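Side-chain contacts in putative hemin storage protein (Bordetella bronchiseptica, PDB 6AU1), which cleaves deacetylated poly-beta-1,6-N-acetyl-D-glucosamine through its glycoside hydrolase domain, the part crystallised here, and can disrupt bacterial biofilms: residues W80-K83 against M89-A92; A177-W182 against P186-I191; G204-L209 against L253-K258; Q238-P243 against V285-R290. All blocks are in the same frame, centred on the assembly; numbering follows the deposited sequence. Where two conformers were deposited one is given.

Contact 1: residues W80-K83 against M89-A92; sequences WQLK and MVYA
Val90 presents a single methyl, CG2, to two consecutive residues of the helix, Leu82 and Lys83, and this apolar meeting carries most of the contact. The methyl lies 3.7 Å from Leu82 CB, while Leu82 CD1 stays at the margin of touch. The two side chains run roughly perpendicular to each other. With Val90 CG1 anti to the backbone N (chi1 173°), CG2 is left beside that N and directed at the helix.

The same CG2 meets the aliphatic part of Lys83, whose CG is 3.7 Å away. The lysine uses its hydrocarbon stem for packing and its ammonium for a polar task. Turns at chi3 (64°) and chi4 (58°) bend the chain back toward the strand, where NZ forms a salt bridge with Asp155. The carboxylate of Asp155 also accepts from Val90 N, so that one carboxylate oxygen, OD2, is shared by the lysine ammonium and the backbone at the start of the strand.

Helix 75-86 and strand 89-94 follow each other as a helix and strand of the TIM barrel, the strand pairing in parallel with strands 43-47 and 156-159. Leu82 also reaches Ile33 and Met36 of helix 22-39, and Val90 touches Leu46 of strand 43-47, which places this contact in the layer between barrel wall and outer helices.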
loop_
_atom_site.group_PDB
_atom_site.type_symbol
_atom_site.label_atom_id
_atom_site.label_comp_id
_atom_site.label_asym_id
_atom_site.label_seq_id
_atom_site.Cartn_x
_atom_site.Cartn_y
_atom_site.Cartn_z
ATOM N N TRP A 80 -17.210 -3.128 9.267
ATOM C CA TRP A 80 -18.506 -3.806 9.354
ATOM C C TRP A 80 -19.604 -3.025 8.625
ATOM O O TRP A 80 -20.471 -3.615 7.970
ATOM C CB TRP A 80 -18.919 -4.035 10.824
ATOM C CG TRP A 80 -18.419 -5.342 11.405
ATOM C CD1 TRP A 80 -17.654 -5.508 12.533
ATOM C CD2 TRP A 80 -18.633 -6.655 10.869
ATOM N NE1 TRP A 80 -17.399 -6.850 12.738
ATOM C CE2 TRP A 80 -17.985 -7.571 11.729
ATOM C CE3 TRP A 80 -19.322 -7.149 9.755
ATOM C CZ2 TRP A 80 -18.002 -8.946 11.503
ATOM C CZ3 TRP A 80 -19.333 -8.512 9.533
ATOM C CH2 TRP A 80 -18.680 -9.394 10.404
ATOM N N GLN A 81 -19.586 -1.700 8.738
ATOM C CA GLN A 81 -20.651 -0.921 8.113
ATOM C C GLN A 81 -20.514 -0.920 6.599
ATOM O O GLN A 81 -21.520 -0.981 5.897
ATOM C CB GLN A 81 -20.680 0.507 8.643
ATOM C CG GLN A 81 -21.100 0.574 10.102
ATOM C CD GLN A 81 -21.845 1.841 10.448
ATOM O OE1 GLN A 81 -22.428 2.492 9.581
ATOM N NE2 GLN A 81 -21.833 2.201 11.727
ATOM N N LEU A 82 -19.279 -0.831 6.100
ATOM C CA LEU A 82 -19.050 -0.982 4.664
ATOM C C LEU A 82 -19.560 -2.332 4.160
ATOM O O LEU A 82 -20.259 -2.397 3.140
ATOM C CB LEU A 82 -17.563 -0.825 4.336
ATOM C CG LEU A 82 -17.071 0.622 4.307
ATOM C CD1 LEU A 82 -15.557 0.640 4.191
ATOM C CD2 LEU A 82 -17.703 1.390 3.144
ATOM N N LYS A 83 -19.237 -3.404 4.885
ATOM C CA LYS A 83 -19.651 -4.742 4.464
ATOM C C LYS A 83 -21.166 -4.908 4.475
ATOM O O LYS A 83 -21.753 -5.399 3.504
ATOM C CB LYS A 83 -19.005 -5.818 5.349
ATOM C CG LYS A 83 -17.497 -5.941 5.124
ATOM C CD LYS A 83 -16.875 -7.096 5.908
ATOM C CE LYS A 83 -17.416 -8.452 5.457
ATOM N NZ LYS A 83 -17.208 -8.720 4.002
ATOM N N MET A 89 -16.593 -5.633 -0.440
ATOM C CA MET A 89 -15.498 -6.297 0.249
ATOM C C MET A 89 -14.612 -5.246 0.912
ATOM O O MET A 89 -14.502 -4.124 0.420
ATOM C CB MET A 89 -14.683 -7.149 -0.724
ATOM C CG MET A 89 -15.478 -8.275 -1.350
ATOM S SD MET A 89 -15.943 -9.515 -0.130
ATOM C CE MET A 89 -14.697 -10.761 -0.441
ATOM N N VAL A 90 -13.988 -5.597 2.028
ATOM C CA VAL A 90 -13.110 -4.637 2.702
ATOM C C VAL A 90 -11.723 -5.220 2.880
ATOM O O VAL A 90 -11.578 -6.316 3.421
ATOM C CB VAL A 90 -13.665 -4.208 4.081
ATOM C CG1 VAL A 90 -12.624 -3.331 4.826
ATOM C CG2 VAL A 90 -14.978 -3.468 3.909
ATOM N N TYR A 91 -10.703 -4.491 2.417
ATOM C CA TYR A 91 -9.320 -4.895 2.653
ATOM C C TYR A 91 -8.738 -4.023 3.748
ATOM O O TYR A 91 -8.958 -2.812 3.744
ATOM C CB TYR A 91 -8.441 -4.726 1.404
ATOM C CG TYR A 91 -8.664 -5.672 0.246
ATOM C CD1 TYR A 91 -9.936 -5.991 -0.197
ATOM C CD2 TYR A 91 -7.577 -6.196 -0.450
ATOM C CE1 TYR A 91 -10.126 -6.838 -1.293
ATOM C CE2 TYR A 91 -7.754 -7.034 -1.540
ATOM C CZ TYR A 91 -9.031 -7.351 -1.954
ATOM O OH TYR A 91 -9.219 -8.184 -3.037
ATOM N N ALA A 92 -7.987 -4.620 4.666
ATOM C CA ALA A 92 -7.253 -3.833 5.646
ATOM C C ALA A 92 -5.969 -3.330 5.010
ATOM O O ALA A 92 -5.156 -4.120 4.550
ATOM C CB ALA A 92 -6.948 -4.660 6.895
#

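Contact 2: residues A177-W182 against P186-I191; sequences ATYQGW and PDIAAI
Gln180 lays its terminal amide against the ring of Pro186, with NE2 4.0 Å from Pro186 CG and CD of the glutamine almost as near. The side chain reaches that far because it is stretched out: CG is anti to the backbone N (chi1 -173°) and chi2 (169°) continues the line. The touch is van der Waals in character and lies at the exposed margin.

Deeper in, Tyr179 leaves its helix toward 186-191, and its ring atom CE2 meets Ile188 CD1 at 4.4 Å, a loose approach oblique to the ring plane. Ile188 has its CD1 end nearer to the tyrosine than its first bond would suggest, since chi2 (174°) extends the longer branch. The phenol hydroxyl is tied to the carbonyl O of Asp170.

Helices 173-181 and 188-193, joined by a brief connection, belong to the excursion between TIM-barrel strand 156-159 and helix 195-223, the contact centre lying about 28 Å from that of the chain. Asp187 is the N-cap of the second helix: its OD1 accepts from Ala190 N at 3.1 Å, the donor standing above the carboxylate plane.

Trp201 of helix 195-223 packs edge-to-face with Tyr179 and also touches Ile188 and Ile191. Trp182, just past the first helix, turns one ring face over its own helix end, with Thr178 O 3.3 Å above the ring plane and Tyr179 CD1 on that face too, both offset toward the rim.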
loop_
_atom_site.group_PDB
_atom_site.type_symbol
_atom_site.label_atom_id
_atom_site.label_comp_id
_atom_site.label_asym_id
_atom_site.label_seq_id
_atom_site.Cartn_x
_atom_site.Cartn_y
_atom_site.Cartn_z
ATOM N N ALA A 177 24.106 -9.719 7.874
ATOM C CA ALA A 177 24.240 -11.137 8.201
ATOM C C ALA A 177 23.332 -11.979 7.314
ATOM O O ALA A 177 23.692 -13.094 6.923
ATOM C CB ALA A 177 23.931 -11.384 9.673
ATOM N N THR A 178 22.162 -11.438 6.985
ATOM C CA THR A 178 21.229 -12.133 6.104
ATOM C C THR A 178 21.789 -12.240 4.679
ATOM O O THR A 178 21.666 -13.287 4.042
ATOM C CB THR A 178 19.854 -11.435 6.074
ATOM O OG1 THR A 178 19.317 -11.385 7.405
ATOM C CG2 THR A 178 18.891 -12.187 5.173
ATOM N N TYR A 179 22.406 -11.165 4.185
ATOM C CA TYR A 179 23.001 -11.183 2.848
ATOM C C TYR A 179 24.116 -12.216 2.775
ATOM O O TYR A 179 24.302 -12.860 1.747
ATOM C CB TYR A 179 23.553 -9.805 2.455
ATOM C CG TYR A 179 22.579 -8.665 2.637
ATOM C CD1 TYR A 179 21.207 -8.855 2.490
ATOM C CD2 TYR A 179 23.033 -7.394 2.969
ATOM C CE1 TYR A 179 20.308 -7.796 2.673
ATOM C CE2 TYR A 179 22.151 -6.337 3.153
ATOM C CZ TYR A 179 20.799 -6.539 3.002
ATOM O OH TYR A 179 19.948 -5.470 3.192
ATOM N N GLN A 180 24.852 -12.368 3.871
ATOM C CA GLN A 180 25.938 -13.345 3.934
ATOM C C GLN A 180 25.345 -14.737 3.754
ATOM O O GLN A 180 25.907 -15.590 3.055
ATOM C CB GLN A 180 26.689 -13.214 5.260
ATOM C CG GLN A 180 27.945 -14.056 5.384
ATOM C CD GLN A 180 28.766 -13.666 6.602
ATOM O OE1 GLN A 180 28.219 -13.289 7.638
ATOM N NE2 GLN A 180 30.083 -13.740 6.476
ATOM N N GLY A 181 24.182 -14.942 4.367
ATOM C CA GLY A 181 23.422 -16.163 4.197
ATOM C C GLY A 181 23.009 -16.439 2.762
ATOM O O GLY A 181 22.812 -17.596 2.391
ATOM N N TRP A 182 22.885 -15.392 1.949
ATOM C CA TRP A 182 22.519 -15.561 0.545
ATOM C C TRP A 182 23.739 -15.833 -0.327
ATOM O O TRP A 182 23.610 -15.997 -1.536
ATOM C CB TRP A 182 21.809 -14.320 -0.011
ATOM C CG TRP A 182 20.556 -13.881 0.701
ATOM C CD1 TRP A 182 19.812 -14.596 1.593
ATOM C CD2 TRP A 182 19.909 -12.611 0.562
ATOM N NE1 TRP A 182 18.734 -13.845 2.024
ATOM C CE2 TRP A 182 18.775 -12.620 1.407
ATOM C CE3 TRP A 182 20.179 -11.467 -0.197
ATOM C CZ2 TRP A 182 17.910 -11.531 1.510
ATOM C CZ3 TRP A 182 19.327 -10.381 -0.087
ATOM C CH2 TRP A 182 18.202 -10.418 0.762
ATOM N N PRO A 186 29.060 -9.528 3.321
ATOM C CA PRO A 186 28.312 -8.652 4.235
ATOM C C PRO A 186 28.837 -7.216 4.167
ATOM O O PRO A 186 29.269 -6.635 5.165
ATOM C CB PRO A 186 28.569 -9.280 5.605
ATOM C CG PRO A 186 29.947 -9.868 5.463
ATOM C CD PRO A 186 30.057 -10.348 4.032
ATOM N N ASP A 187 28.782 -6.651 2.967
ATOM C CA ASP A 187 29.499 -5.431 2.642
ATOM C C ASP A 187 28.804 -4.805 1.449
ATOM O O ASP A 187 28.991 -5.246 0.318
ATOM C CB ASP A 187 30.966 -5.761 2.335
ATOM C CG ASP A 187 31.807 -4.540 1.979
ATOM O OD1 ASP A 187 31.263 -3.472 1.646
ATOM O OD2 ASP A 187 33.051 -4.670 2.017
ATOM N N ILE A 188 27.983 -3.794 1.698
ATOM C CA ILE A 188 27.189 -3.219 0.622
ATOM C C ILE A 188 28.065 -2.529 -0.432
ATOM O O ILE A 188 27.762 -2.584 -1.623
ATOM C CB ILE A 188 26.134 -2.266 1.198
ATOM C CG1 ILE A 188 25.046 -3.118 1.869
ATOM C CG2 ILE A 188 25.511 -1.396 0.102
ATOM C CD1 ILE A 188 24.004 -2.333 2.611
ATOM N N ALA A 189 29.172 -1.915 -0.023
ATOM C CA ALA A 189 30.074 -1.343 -1.026
ATOM C C ALA A 189 30.579 -2.420 -1.993
ATOM O O ALA A 189 30.623 -2.210 -3.211
ATOM C CB ALA A 189 31.247 -0.635 -0.357
ATOM N N ALA A 190 30.951 -3.578 -1.452
ATOM C CA ALA A 190 31.459 -4.674 -2.274
ATOM C C ALA A 190 30.371 -5.236 -3.197
ATOM O O ALA A 190 30.627 -5.568 -4.358
ATOM C CB ALA A 190 32.032 -5.775 -1.388
ATOM N N ILE A 191 29.157 -5.346 -2.674
ATOM C CA ILE A 191 28.033 -5.796 -3.477
ATOM C C ILE A 191 27.775 -4.830 -4.634
ATOM O O ILE A 191 27.663 -5.245 -5.785
ATOM C CB ILE A 191 26.761 -5.933 -2.619
ATOM C CG1 ILE A 191 26.920 -7.090 -1.627
ATOM C CG2 ILE A 191 25.554 -6.122 -3.506
ATOM C CD1 ILE A 191 25.801 -7.162 -0.586
#

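Contact 3: residues G204-L209 against L253-K258; sequences GKIRYL and LPEFLK
The carboxylate of Glu255 meets the guanidinium of Arg207 without a close hydrogen bond, in a long salt bridge whose planes stand 80° apart. Arg207 NH2 is 3.6 Å from Glu255 OE2, and Arg207 NE lies 3.7 Å from Glu255 OE1, so the carboxylate approaches both nitrogens obliquely. The arginine chain is extended from CG to NE, whereas Glu255 folds at chi2 (-62°), which lifts its carboxylate to meet the guanidinium.

Beneath the charges the glutamate stem does apolar work. Ile206 CG2 packs on Glu255 CB at 3.9 Å and on CG at nearly the same distance, the two side chains crossing at about a right angle. The contact joins helix 195-223 to helix 253-259 on the outside of the TIM barrel, where Glu255 also touches Ile210.

Lys258, one turn on, adds a second long salt bridge, its NZ 3.6 Å from Glu255 OE2. The carboxylate is thus shared by Arg207 and Lys258, whose NH2 and NZ are 5.3 Å apart. With every link long, the network is held by charge attraction rather than by short, directional bonds, and the two nearby cations would probably favour the ionised form of this buried glutamate.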
loop_
_atom_site.group_PDB
_atom_site.type_symbol
_atom_site.label_atom_id
_atom_site.label_comp_id
_atom_site.label_asym_id
_atom_site.label_seq_id
_atom_site.Cartn_x
_atom_site.Cartn_y
_atom_site.Cartn_z
ATOM N N GLY A 204 17.223 -10.397 -4.392
ATOM C CA GLY A 204 17.120 -10.994 -3.074
ATOM C C GLY A 204 16.283 -10.157 -2.119
ATOM O O GLY A 204 15.449 -10.688 -1.370
ATOM N N LYS A 205 16.497 -8.845 -2.132
ATOM C CA LYS A 205 15.730 -7.967 -1.245
ATOM C C LYS A 205 14.262 -7.945 -1.651
ATOM O O LYS A 205 13.374 -7.923 -0.790
ATOM C CB LYS A 205 16.305 -6.552 -1.247
ATOM C CG LYS A 205 17.617 -6.455 -0.474
ATOM C CD LYS A 205 18.122 -5.019 -0.428
ATOM C CE LYS A 205 18.692 -4.609 -1.787
ATOM N NZ LYS A 205 18.945 -3.139 -1.787
ATOM N N ILE A 206 14.008 -7.936 -2.956
ATOM C CA ILE A 206 12.631 -7.969 -3.454
ATOM C C ILE A 206 11.919 -9.207 -2.932
ATOM O O ILE A 206 10.802 -9.113 -2.403
ATOM C CB ILE A 206 12.585 -7.930 -4.993
ATOM C CG1 ILE A 206 12.977 -6.527 -5.483
ATOM C CG2 ILE A 206 11.195 -8.363 -5.536
ATOM C CD1 ILE A 206 13.429 -6.470 -6.973
ATOM N N ARG A 207 12.577 -10.357 -3.035
ATOM C CA ARG A 207 11.974 -11.608 -2.585
ATOM C C ARG A 207 11.851 -11.654 -1.064
ATOM O O ARG A 207 10.882 -12.216 -0.535
ATOM C CB ARG A 207 12.778 -12.800 -3.102
ATOM C CG ARG A 207 12.594 -13.003 -4.591
ATOM C CD ARG A 207 13.222 -14.298 -5.077
ATOM N NE ARG A 207 13.182 -14.403 -6.534
ATOM C CZ ARG A 207 14.232 -14.205 -7.326
ATOM N NH1 ARG A 207 15.411 -13.900 -6.800
ATOM N NH2 ARG A 207 14.104 -14.318 -8.641
ATOM N N TYR A 208 12.815 -11.065 -0.358
ATOM C CA TYR A 208 12.754 -11.052 1.102
ATOM C C TYR A 208 11.517 -10.293 1.599
ATOM O O TYR A 208 10.797 -10.777 2.487
ATOM C CB TYR A 208 14.023 -10.438 1.704
ATOM C CG TYR A 208 14.110 -10.614 3.204
ATOM C CD1 TYR A 208 14.688 -11.749 3.755
ATOM C CD2 TYR A 208 13.595 -9.648 4.069
ATOM C CE1 TYR A 208 14.770 -11.917 5.119
ATOM C CE2 TYR A 208 13.665 -9.809 5.433
ATOM C CZ TYR A 208 14.252 -10.945 5.957
ATOM O OH TYR A 208 14.333 -11.117 7.323
ATOM N N LEU A 209 11.277 -9.105 1.045
ATOM C CA LEU A 209 10.092 -8.328 1.432
ATOM C C LEU A 209 8.814 -9.068 1.075
ATOM O O LEU A 209 7.854 -9.076 1.855
ATOM C CB LEU A 209 10.093 -6.944 0.770
ATOM C CG LEU A 209 11.168 -5.976 1.268
ATOM C CD1 LEU A 209 11.108 -4.660 0.464
ATOM C CD2 LEU A 209 11.010 -5.715 2.773
ATOM N N LEU A 253 7.458 -5.833 -10.799
ATOM C CA LEU A 253 6.154 -6.250 -11.311
ATOM C C LEU A 253 6.062 -7.772 -11.495
ATOM O O LEU A 253 5.097 -8.376 -11.028
ATOM C CB LEU A 253 5.819 -5.528 -12.622
ATOM C CG LEU A 253 4.511 -5.963 -13.286
ATOM C CD1 LEU A 253 3.323 -5.808 -12.325
ATOM C CD2 LEU A 253 4.285 -5.166 -14.558
ATOM N N PRO A 254 7.059 -8.407 -12.150
ATOM C CA PRO A 254 6.946 -9.867 -12.313
ATOM C C PRO A 254 6.850 -10.631 -10.994
ATOM O O PRO A 254 6.056 -11.573 -10.886
ATOM C CB PRO A 254 8.245 -10.243 -13.038
ATOM C CG PRO A 254 8.677 -9.014 -13.710
ATOM C CD PRO A 254 8.238 -7.874 -12.863
ATOM N N GLU A 255 7.658 -10.236 -10.016
ATOM C CA GLU A 255 7.672 -10.918 -8.729
ATOM C C GLU A 255 6.373 -10.659 -7.963
ATOM O O GLU A 255 5.872 -11.551 -7.279
ATOM C CB GLU A 255 8.875 -10.479 -7.893
ATOM C CG GLU A 255 10.222 -10.899 -8.488
ATOM C CD GLU A 255 10.367 -12.407 -8.591
ATOM O OE1 GLU A 255 9.940 -13.113 -7.654
ATOM O OE2 GLU A 255 10.902 -12.889 -9.612
ATOM N N PHE A 256 5.837 -9.448 -8.076
ATOM C CA PHE A 256 4.564 -9.129 -7.421
ATOM C C PHE A 256 3.450 -9.961 -8.030
ATOM O O PHE A 256 2.590 -10.491 -7.313
ATOM C CB PHE A 256 4.208 -7.641 -7.548
ATOM C CG PHE A 256 4.817 -6.753 -6.480
ATOM C CD1 PHE A 256 6.068 -7.024 -5.943
ATOM C CD2 PHE A 256 4.130 -5.635 -6.033
ATOM C CE1 PHE A 256 6.618 -6.185 -4.961
ATOM C CE2 PHE A 256 4.673 -4.801 -5.047
ATOM C CZ PHE A 256 5.927 -5.075 -4.530
ATOM N N LEU A 257 3.461 -10.077 -9.355
ATOM C CA LEU A 257 2.401 -10.813 -10.040
ATOM C C LEU A 257 2.400 -12.280 -9.635
ATOM O O LEU A 257 1.351 -12.931 -9.644
ATOM C CB LEU A 257 2.546 -10.694 -11.564
ATOM C CG LEU A 257 2.139 -9.355 -12.189
ATOM C CD1 LEU A 257 2.604 -9.271 -13.644
ATOM C CD2 LEU A 257 0.629 -9.135 -12.083
ATOM N N LYS A 258 3.578 -12.796 -9.285
ATOM C CA LYS A 258 3.707 -14.192 -8.900
ATOM C C LYS A 258 3.205 -14.457 -7.485
ATOM O O LYS A 258 2.853 -15.592 -7.153
ATOM C CB LYS A 258 5.169 -14.644 -9.021
ATOM C CG LYS A 258 5.620 -14.915 -10.445
ATOM C CD LYS A 258 7.137 -15.010 -10.545
ATOM C CE LYS A 258 7.710 -16.012 -9.556
ATOM N NZ LYS A 258 9.195 -16.106 -9.679
#

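Contact 4: residues Q238-P243 against V285-R290; sequences QPVLDP and VAAVAR
Val240 reaches across to the neighbouring helix with CG1, which meets Ala287 CB at 3.6 Å and Val288 CG2 at 4.1 Å. The contact is wholly apolar between side chains. The valine has CG1 anti to its own backbone N (chi1 180°), and from there this one methyl touches two successive residues of the partner helix.

Ala287 is the nearer of the two. Its CB points at the first segment and, besides the valine methyl, lies 3.8 Å from the backbone carbonyl O of Val240, so a methyl rests beside main chain as well as side chain. With just one carbon beyond the backbone, Ala287 lets the short helix come close. Val288 approaches from beside it, its side chain running at a slant to that of Val240 and offering CG2, the branch that lies anti to the carbonyl carbon.

Main-chain hydrogen bonds keep both pieces in shape. In the first segment Asp242 N donates to Gln238 O at 2.7 Å, closing the single turn that carries Val240, and Asp242 is where helical backbone angles are left. In the second, Ala289 N to Val285 O belongs to the regular pattern of helix 277-290.

Helix 238-241 follows strand 230-235 of the TIM barrel, and helix 277-290 packs against strand 297-305, where Val288 touches Thr297 and Phe299. Val240 also meets Leu284, and Leu241 contacts Trp280, Gln283 and Leu284, extending the interface between the short helix and the long one.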
loop_
_atom_site.group_PDB
_atom_site.type_symbol
_atom_site.label_atom_id
_atom_site.label_comp_id
_atom_site.label_asym_id
_atom_site.label_seq_id
_atom_site.Cartn_x
_atom_site.Cartn_y
_atom_site.Cartn_z
ATOM N N GLN A 238 7.602 3.468 -11.308
ATOM C CA GLN A 238 8.937 3.505 -11.921
ATOM C C GLN A 238 9.523 2.090 -12.169
ATOM O O GLN A 238 10.057 1.836 -13.253
ATOM C CB GLN A 238 9.899 4.369 -11.078
ATOM C CG GLN A 238 11.171 4.762 -11.797
ATOM C CD GLN A 238 12.039 5.750 -11.012
ATOM O OE1 GLN A 238 11.589 6.375 -10.046
ATOM N NE2 GLN A 238 13.295 5.893 -11.435
ATOM N N PRO A 239 9.409 1.160 -11.196
ATOM C CA PRO A 239 9.892 -0.200 -11.496
ATOM C C PRO A 239 9.181 -0.900 -12.665
ATOM O O PRO A 239 9.721 -1.853 -13.218
ATOM C CB PRO A 239 9.630 -0.963 -10.188
ATOM C CG PRO A 239 9.629 0.080 -9.131
ATOM C CD PRO A 239 9.043 1.311 -9.767
ATOM N N VAL A 240 7.986 -0.441 -13.027
ATOM C CA VAL A 240 7.275 -0.988 -14.179
ATOM C C VAL A 240 7.752 -0.324 -15.475
ATOM O O VAL A 240 8.072 -1.000 -16.457
ATOM C CB VAL A 240 5.761 -0.798 -14.016
ATOM C CG1 VAL A 240 5.003 -1.382 -15.224
ATOM C CG2 VAL A 240 5.297 -1.423 -12.703
ATOM N N LEU A 241 7.824 1.003 -15.468
ATOM C CA LEU A 241 8.219 1.746 -16.667
ATOM C C LEU A 241 9.704 1.579 -16.954
ATOM O O LEU A 241 10.125 1.561 -18.111
ATOM C CB LEU A 241 7.880 3.229 -16.518
ATOM C CG LEU A 241 6.377 3.540 -16.489
ATOM C CD1 LEU A 241 6.121 4.985 -16.075
ATOM C CD2 LEU A 241 5.760 3.247 -17.842
ATOM N N ASP A 242 10.491 1.455 -15.891
ATOM C CA ASP A 242 11.942 1.350 -16.016
ATOM C C ASP A 242 12.477 0.316 -15.039
ATOM O O ASP A 242 12.893 0.656 -13.930
ATOM C CB ASP A 242 12.600 2.704 -15.768
ATOM C CG ASP A 242 14.102 2.659 -15.944
ATOM O OD1 ASP A 242 14.599 1.732 -16.627
ATOM O OD2 ASP A 242 14.782 3.548 -15.397
ATOM N N PRO A 243 12.469 -0.957 -15.452
ATOM C CA PRO A 243 12.751 -2.041 -14.507
ATOM C C PRO A 243 14.146 -2.017 -13.884
ATOM O O PRO A 243 14.326 -2.674 -12.868
ATOM C CB PRO A 243 12.554 -3.293 -15.360
ATOM C CG PRO A 243 11.509 -2.880 -16.344
ATOM C CD PRO A 243 11.895 -1.469 -16.708
ATOM N N VAL A 285 0.375 0.891 -19.178
ATOM C CA VAL A 285 -0.469 -0.248 -19.537
ATOM C C VAL A 285 0.278 -1.230 -20.447
ATOM O O VAL A 285 0.215 -2.444 -20.244
ATOM C CB VAL A 285 -1.772 0.219 -20.229
ATOM C CG1 VAL A 285 -2.547 -0.964 -20.758
ATOM C CG2 VAL A 285 -2.621 1.008 -19.239
ATOM N N ALA A 286 1.000 -0.699 -21.431
ATOM C CA ALA A 286 1.770 -1.536 -22.348
ATOM C C ALA A 286 2.796 -2.365 -21.589
ATOM O O ALA A 286 3.011 -3.539 -21.897
ATOM C CB ALA A 286 2.457 -0.685 -23.402
ATOM N N ALA A 287 3.433 -1.745 -20.597
ATOM C CA ALA A 287 4.437 -2.435 -19.792
ATOM C C ALA A 287 3.814 -3.585 -19.013
ATOM O O ALA A 287 4.381 -4.676 -18.945
ATOM C CB ALA A 287 5.133 -1.460 -18.838
ATOM N N VAL A 288 2.651 -3.330 -18.418
ATOM C CA VAL A 288 1.942 -4.357 -17.665
ATOM C C VAL A 288 1.502 -5.492 -18.594
ATOM O O VAL A 288 1.655 -6.671 -18.264
ATOM C CB VAL A 288 0.724 -3.766 -16.928
ATOM C CG1 VAL A 288 -0.080 -4.864 -16.258
ATOM C CG2 VAL A 288 1.199 -2.753 -15.896
ATOM N N ALA A 289 0.970 -5.131 -19.756
ATOM C CA ALA A 289 0.555 -6.123 -20.750
ATOM C C ALA A 289 1.723 -7.011 -21.176
ATOM O O ALA A 289 1.565 -8.220 -21.368
ATOM C CB ALA A 289 -0.052 -5.436 -21.962
ATOM N N ARG A 290 2.894 -6.400 -21.313
ATOM C CA ARG A 290 4.099 -7.098 -21.747
ATOM C C ARG A 290 4.462 -8.202 -20.751
ATOM O O ARG A 290 5.008 -9.236 -21.130
ATOM C CB ARG A 290 5.238 -6.093 -21.911
ATOM C CG ARG A 290 6.489 -6.595 -22.587
ATOM C CD ARG A 290 7.324 -5.409 -23.070
ATOM N NE ARG A 290 6.647 -4.650 -24.124
ATOM C CZ ARG A 290 6.130 -3.430 -23.980
ATOM N NH1 ARG A 290 6.207 -2.790 -22.816
ATOM N NH2 ARG A 290 5.538 -2.843 -25.014
#

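All four contacts belong to one TIM-barrel glycoside hydrolase domain. Contacts 1 and 2 precede the interleaved contacts 3 and 4 along the chain; contact 1 includes a barrel strand, while the others join helices. Contacts 3 and 4 touch: Leu253 CD2 lies 3.9 Å from Val240 CG1, so Leu253 of contact 3 packs against Val240 of contact 4, the two centres being 15 Å apart. Contact 2 adjoins contact 3 through Trp182, whose CH2 is 3.5 Å from Gly204 C, and helix 188-193 leads directly into helix 195-223. Contact 1 stands apart, on the opposite side of the chain's centre from contact 2, with about 42 Å between their centres and about 12 Å between its nearest atoms and those of contact 3.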